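Local coordinates for putative sodium:solute symporter (Proteus mirabilis, PDB 5NV9), which uses the inward sodium gradient to drive uptake of the sialic acid N-acetylneuraminic acid across the bacterial inner membrane, at residues Ile105-Glu113 with Ser353-Arg362. Sequence-based numbering, arbitrary orientation.
Sequences ITSAYEYLE and SCFNSDIYTR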
ATOM      1  N   ILE A 105      16.341 -13.583  -2.161  1.00 26.96           N
ATOM      2  CA  ILE A 105      15.002 -13.937  -1.740  1.00 25.48           C
ATOM      3  C   ILE A 105      14.036 -13.852  -2.901  1.00 26.65           C
ATOM      4  O   ILE A 105      14.180 -12.980  -3.760  1.00 23.90           O
ATOM      5  CB  ILE A 105      14.506 -13.067  -0.562  1.00 25.78           C
ATOM      6  CG1 ILE A 105      14.466 -11.582  -0.889  1.00 25.56           C
ATOM      7  CG2 ILE A 105      15.409 -13.297   0.641  1.00 28.04           C
ATOM      8  CD1 ILE A 105      13.208 -10.901  -0.442  1.00 27.61           C
ATOM      9  N   THR A 106      13.057 -14.755  -2.904  1.00 25.04           N
ATOM     10  CA  THR A 106      11.848 -14.543  -3.626  1.00 25.61           C
ATOM     11  C   THR A 106      10.847 -13.863  -2.660  1.00 26.09           C
ATOM     12  O   THR A 106      10.353 -12.759  -2.953  1.00 25.06           O
ATOM     13  CB  THR A 106      11.327 -15.866  -4.225  1.00 25.64           C
ATOM     14  OG1 THR A 106      12.129 -16.160  -5.363  1.00 27.24           O
ATOM     15  CG2 THR A 106       9.858 -15.778  -4.667  1.00 24.08           C
ATOM     16  N   SER A 107      10.660 -14.465  -1.487  1.00 25.35           N
ATOM     17  CA  SER A 107       9.783 -13.915  -0.416  1.00 25.54           C
ATOM     18  C   SER A 107      10.642 -13.307   0.701  1.00 23.80           C
ATOM     19  O   SER A 107      11.591 -13.908   1.133  1.00 22.68           O
ATOM     20  CB  SER A 107       8.894 -15.015   0.162  1.00 24.43           C
ATOM     21  OG  SER A 107       8.170 -14.593   1.283  1.00 24.26           O
ATOM     22  N   ALA A 108      10.264 -12.137   1.167  1.00 22.20           N
ATOM     23  CA  ALA A 108      10.934 -11.485   2.302  1.00 21.44           C
ATOM     24  C   ALA A 108      11.044 -12.348   3.549  1.00 20.82           C
ATOM     25  O   ALA A 108      12.064 -12.232   4.313  1.00 20.12           O
ATOM     26  CB  ALA A 108      10.205 -10.188   2.643  1.00 20.37           C
ATOM     27  N   TYR A 109      10.056 -13.235   3.726  1.00 21.73           N
ATOM     28  CA  TYR A 109       9.897 -14.037   4.980  1.00 22.18           C
ATOM     29  C   TYR A 109      10.942 -15.167   5.072  1.00 21.63           C
ATOM     30  O   TYR A 109      11.198 -15.738   6.140  1.00 21.48           O
ATOM     31  CB  TYR A 109       8.425 -14.449   5.174  1.00 22.68           C
ATOM     32  CG  TYR A 109       7.564 -13.232   5.020  1.00 23.42           C
ATOM     33  CD1 TYR A 109       7.727 -12.120   5.877  1.00 23.39           C
ATOM     34  CD2 TYR A 109       6.704 -13.080   3.890  1.00 27.07           C
ATOM     35  CE1 TYR A 109       7.002 -10.939   5.663  1.00 24.26           C
ATOM     36  CE2 TYR A 109       5.972 -11.904   3.689  1.00 24.77           C
ATOM     37  CZ  TYR A 109       6.149 -10.822   4.541  1.00 22.26           C
ATOM     38  OH  TYR A 109       5.451  -9.649   4.307  1.00 22.39           O
ATOM     39  N   GLU A 110      11.611 -15.422   3.963  1.00 22.45           N
ATOM     40  CA  GLU A 110      12.771 -16.335   3.952  1.00 23.46           C
ATOM     41  C   GLU A 110      13.856 -15.840   4.873  1.00 21.72           C
ATOM     42  O   GLU A 110      14.564 -16.650   5.454  1.00 22.62           O
ATOM     43  CB  GLU A 110      13.394 -16.454   2.539  1.00 23.12           C
ATOM     44  CG  GLU A 110      12.529 -17.147   1.511  1.00 23.84           C
ATOM     45  CD  GLU A 110      13.008 -16.972   0.049  1.00 26.20           C
ATOM     46  OE1 GLU A 110      14.223 -16.880  -0.228  1.00 27.33           O
ATOM     47  OE2 GLU A 110      12.155 -16.939  -0.853  1.00 25.24           O
ATOM     48  N   TYR A 111      14.023 -14.525   4.981  1.00 21.32           N
ATOM     49  CA  TYR A 111      14.974 -13.987   5.948  1.00 22.54           C
ATOM     50  C   TYR A 111      14.702 -14.555   7.382  1.00 23.16           C
ATOM     51  O   TYR A 111      15.652 -14.893   8.101  1.00 20.05           O
ATOM     52  CB  TYR A 111      14.964 -12.445   5.963  1.00 23.58           C
ATOM     53  CG  TYR A 111      15.647 -11.887   7.163  1.00 24.22           C
ATOM     54  CD1 TYR A 111      17.027 -11.814   7.202  1.00 26.31           C
ATOM     55  CD2 TYR A 111      14.907 -11.492   8.316  1.00 24.14           C
ATOM     56  CE1 TYR A 111      17.681 -11.356   8.339  1.00 24.82           C
ATOM     57  CE2 TYR A 111      15.549 -11.056   9.454  1.00 22.99           C
ATOM     58  CZ  TYR A 111      16.932 -10.983   9.468  1.00 24.58           C
ATOM     59  OH  TYR A 111      17.593 -10.507  10.584  1.00 23.44           O
ATOM     60  N   LEU A 112      13.410 -14.621   7.770  1.00 22.86           N
ATOM     61  CA  LEU A 112      13.016 -15.052   9.099  1.00 24.63           C
ATOM     62  C   LEU A 112      13.364 -16.519   9.382  1.00 24.95           C
ATOM     63  O   LEU A 112      13.716 -16.837  10.520  1.00 24.03           O
ATOM     64  CB  LEU A 112      11.537 -14.800   9.385  1.00 23.33           C
ATOM     65  CG  LEU A 112      11.026 -13.335   9.360  1.00 22.78           C
ATOM     66  CD1 LEU A 112       9.520 -13.288   9.561  1.00 21.75           C
ATOM     67  CD2 LEU A 112      11.749 -12.437  10.356  1.00 21.89           C
ATOM     68  N   GLU A 113      13.310 -17.384   8.373  1.00 22.58           N
ATOM     69  CA  GLU A 113      13.771 -18.738   8.549  1.00 22.77           C
ATOM     70  C   GLU A 113      15.284 -18.738   8.643  1.00 22.93           C
ATOM     71  O   GLU A 113      15.832 -19.394   9.533  1.00 26.74           O
ATOM     72  CB  GLU A 113      13.292 -19.707   7.475  1.00 23.11           C
ATOM     73  CG  GLU A 113      13.927 -21.078   7.610  1.00 24.60           C
ATOM     74  CD  GLU A 113      13.107 -22.214   7.040  1.00 27.84           C
ATOM     75  OE1 GLU A 113      12.213 -22.013   6.189  1.00 26.61           O
ATOM     76  OE2 GLU A 113      13.341 -23.349   7.498  1.00 31.85           O
ATOM     77  N   SER A 353       3.945 -14.643  -4.839  1.00 19.55           N
ATOM     78  CA  SER A 353       5.340 -14.915  -4.569  1.00 21.47           C
ATOM     79  C   SER A 353       5.548 -15.626  -3.160  1.00 24.84           C
ATOM     80  O   SER A 353       6.363 -16.548  -3.037  1.00 22.13           O
ATOM     81  CB  SER A 353       6.188 -13.623  -4.637  1.00 23.19           C
ATOM     82  OG  SER A 353       5.951 -12.789  -3.475  1.00 25.02           O
ATOM     83  N   CYS A 354       4.853 -15.121  -2.135  1.00 23.07           N
ATOM     84  CA  CYS A 354       4.846 -15.717  -0.802  1.00 22.16           C
ATOM     85  C   CYS A 354       4.299 -17.127  -0.837  1.00 22.66           C
ATOM     86  O   CYS A 354       4.889 -18.055  -0.249  1.00 27.00           O
ATOM     87  CB  CYS A 354       3.987 -14.856   0.138  1.00 21.29           C
ATOM     88  SG  CYS A 354       4.771 -13.275   0.546  1.00 26.61           S
ATOM     89  N   PHE A 355       3.166 -17.331  -1.509  1.00 20.45           N
ATOM     90  CA  PHE A 355       2.667 -18.680  -1.574  1.00 21.07           C
ATOM     91  C   PHE A 355       3.713 -19.636  -2.210  1.00 23.66           C
ATOM     92  O   PHE A 355       3.954 -20.734  -1.687  1.00 23.05           O
ATOM     93  CB  PHE A 355       1.357 -18.741  -2.297  1.00 20.69           C
ATOM     94  CG  PHE A 355       0.700 -20.089  -2.236  1.00 23.56           C
ATOM     95  CD1 PHE A 355       1.042 -21.058  -3.126  1.00 24.42           C
ATOM     96  CD2 PHE A 355      -0.247 -20.379  -1.246  1.00 26.81           C
ATOM     97  CE1 PHE A 355       0.404 -22.299  -3.114  1.00 27.68           C
ATOM     98  CE2 PHE A 355      -0.853 -21.621  -1.199  1.00 27.96           C
ATOM     99  CZ  PHE A 355      -0.511 -22.588  -2.134  1.00 27.52           C
ATOM    100  N   ASN A 356       4.326 -19.204  -3.319  1.00 22.57           N
ATOM    101  CA  ASN A 356       5.249 -20.004  -4.110  1.00 24.58           C
ATOM    102  C   ASN A 356       6.490 -20.472  -3.299  1.00 25.46           C
ATOM    103  O   ASN A 356       6.894 -21.666  -3.334  1.00 23.04           O
ATOM    104  CB  ASN A 356       5.703 -19.232  -5.357  1.00 25.95           C
ATOM    105  CG  ASN A 356       5.992 -20.130  -6.553  1.00 27.65           C
ATOM    106  OD1 ASN A 356       7.136 -20.536  -6.794  1.00 27.67           O
ATOM    107  ND2 ASN A 356       4.935 -20.497  -7.273  1.00 27.71           N
ATOM    108  N   SER A 357       7.082 -19.520  -2.575  1.00 23.81           N
ATOM    109  CA  SER A 357       8.298 -19.760  -1.836  1.00 23.26           C
ATOM    110  C   SER A 357       8.000 -20.385  -0.463  1.00 23.18           C
ATOM    111  O   SER A 357       8.535 -21.451  -0.165  1.00 21.97           O
ATOM    112  CB  SER A 357       9.114 -18.461  -1.669  1.00 23.76           C
ATOM    113  OG  SER A 357      10.270 -18.694  -0.828  1.00 24.72           O
ATOM    114  N   ASP A 358       7.144 -19.701   0.332  1.00 24.88           N
ATOM    115  CA  ASP A 358       6.939 -19.986   1.746  1.00 21.45           C
ATOM    116  C   ASP A 358       6.000 -21.174   1.959  1.00 24.14           C
ATOM    117  O   ASP A 358       6.078 -21.828   2.992  1.00 23.25           O
ATOM    118  CB  ASP A 358       6.363 -18.792   2.517  1.00 22.31           C
ATOM    119  CG  ASP A 358       7.240 -17.544   2.419  1.00 22.41           C
ATOM    120  OD1 ASP A 358       8.462 -17.710   2.443  1.00 21.28           O
ATOM    121  OD2 ASP A 358       6.716 -16.414   2.285  1.00 22.81           O
ATOM    122  N   ILE A 359       5.123 -21.457   0.997  1.00 23.77           N
ATOM    123  CA  ILE A 359       4.166 -22.536   1.153  1.00 23.90           C
ATOM    124  C   ILE A 359       4.539 -23.721   0.227  1.00 26.00           C
ATOM    125  O   ILE A 359       4.969 -24.814   0.696  1.00 24.74           O
ATOM    126  CB  ILE A 359       2.735 -22.032   0.962  1.00 23.64           C
ATOM    127  CG1 ILE A 359       2.426 -20.846   1.902  1.00 25.06           C
ATOM    128  CG2 ILE A 359       1.716 -23.127   1.226  1.00 24.16           C
ATOM    129  CD1 ILE A 359       2.576 -21.130   3.371  1.00 23.69           C
ATOM    130  N   TYR A 360       4.440 -23.492  -1.070  1.00 22.90           N
ATOM    131  CA  TYR A 360       4.610 -24.523  -2.054  1.00 24.44           C
ATOM    132  C   TYR A 360       6.033 -25.085  -2.140  1.00 22.57           C
ATOM    133  O   TYR A 360       6.242 -26.281  -2.144  1.00 24.29           O
ATOM    134  CB  TYR A 360       4.173 -23.974  -3.435  1.00 26.36           C
ATOM    135  CG  TYR A 360       4.297 -24.952  -4.573  1.00 27.11           C
ATOM    136  CD1 TYR A 360       3.591 -26.152  -4.570  1.00 29.58           C
ATOM    137  CD2 TYR A 360       5.102 -24.653  -5.700  1.00 29.19           C
ATOM    138  CE1 TYR A 360       3.707 -27.060  -5.641  1.00 29.80           C
ATOM    139  CE2 TYR A 360       5.243 -25.555  -6.750  1.00 29.22           C
ATOM    140  CZ  TYR A 360       4.520 -26.739  -6.736  1.00 32.25           C
ATOM    141  OH  TYR A 360       4.658 -27.629  -7.791  1.00 31.76           O
ATOM    142  N   THR A 361       7.026 -24.236  -2.210  1.00 24.68           N
ATOM    143  CA  THR A 361       8.380 -24.717  -2.305  1.00 25.56           C
ATOM    144  C   THR A 361       8.830 -25.218  -0.914  1.00 28.59           C
ATOM    145  O   THR A 361       9.325 -26.340  -0.759  1.00 29.79           O
ATOM    146  CB  THR A 361       9.293 -23.630  -2.898  1.00 26.92           C
ATOM    147  OG1 THR A 361       8.808 -23.252  -4.197  1.00 25.91           O
ATOM    148  CG2 THR A 361      10.688 -24.122  -3.030  1.00 29.63           C
ATOM    149  N   ARG A 362       8.572 -24.448   0.122  1.00 27.73           N
ATOM    150  CA  ARG A 362       9.208 -24.766   1.392  1.00 27.04           C
ATOM    151  C   ARG A 362       8.639 -26.025   2.028  1.00 27.47           C
ATOM    152  O   ARG A 362       9.329 -26.758   2.734  1.00 29.18           O
ATOM    153  CB  ARG A 362       9.067 -23.585   2.350  1.00 23.93           C
ATOM    154  CG  ARG A 362       9.537 -23.888   3.763  1.00 24.47           C
ATOM    155  CD  ARG A 362      11.019 -24.263   3.771  1.00 23.78           C
ATOM    156  NE  ARG A 362      11.477 -24.476   5.132  1.00 24.08           N
ATOM    157  CZ  ARG A 362      11.225 -25.568   5.855  1.00 28.28           C
ATOM    158  NH1 ARG A 362      10.528 -26.598   5.349  1.00 29.32           N
ATOM    159  NH2 ARG A 362      11.685 -25.642   7.098  1.00 27.85           N
TER
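Ser107 and Asp358 meet where the start of the short helix 110-115 faces the cytoplasmic end of helix 328-361. The Ser107 hydroxyl donates to Asp358 OD2, with Ser107 OG to Asp358 OD2 at 2.5 Å. It arrives on the syn side of that oxygen, 18° out of the carboxylate plane. Ser107 OG stands anti to its own nitrogen (chi1 173°), which carries it across to the aspartate. The same OG accepts a weak bond from Tyr109 N.

Glu110 reaches back with an extended chain to the start of the turn. Glu110 OE2 takes Ser107 N at 3.0 Å in a nearly straight bond, and Thr106 N as well. Ser357 OG, on helix 328-361, gives Glu110 OE2 a third bond, 2.6 Å long. All three donors lie well out of the carboxylate plane. Three bonds on one oxygen should fix the rotation of this carboxylate and help stabilise its charge.

Glu113 reaches Arg362 with an extended chain. The arginine bends at chi2 (61°) and grips the carboxylate side-on. Arg362 NE lies 2.8 Å from Glu113 OE1, and Arg362 NH2 lies 2.9 Å from Glu113 OE2. Both oxygens use their syn lone pairs, and the two flat groups are nearly coplanar. Arg121 of helix 118-151 pairs with both Glu113 OE1 and Asp358 OD1, and so links the two acids.

On the side of Ser107 away from Glu110, the Tyr109 ring turns its edge to Cys354. Cys354 SG sits 3.6 Å from Tyr109 CE2, near the ring plane. The Tyr109 hydroxyl is bonded to Ala253 O. Beside Ser357, the Thr106 methyl CG2 packs 4.1 Å from Ser357 CB.

Ser107 and Glu110 form a capping box at a helix start. Its two side chains also bind the last turns of helix 328-361, on the cytoplasmic side of this LeuT-fold symporter.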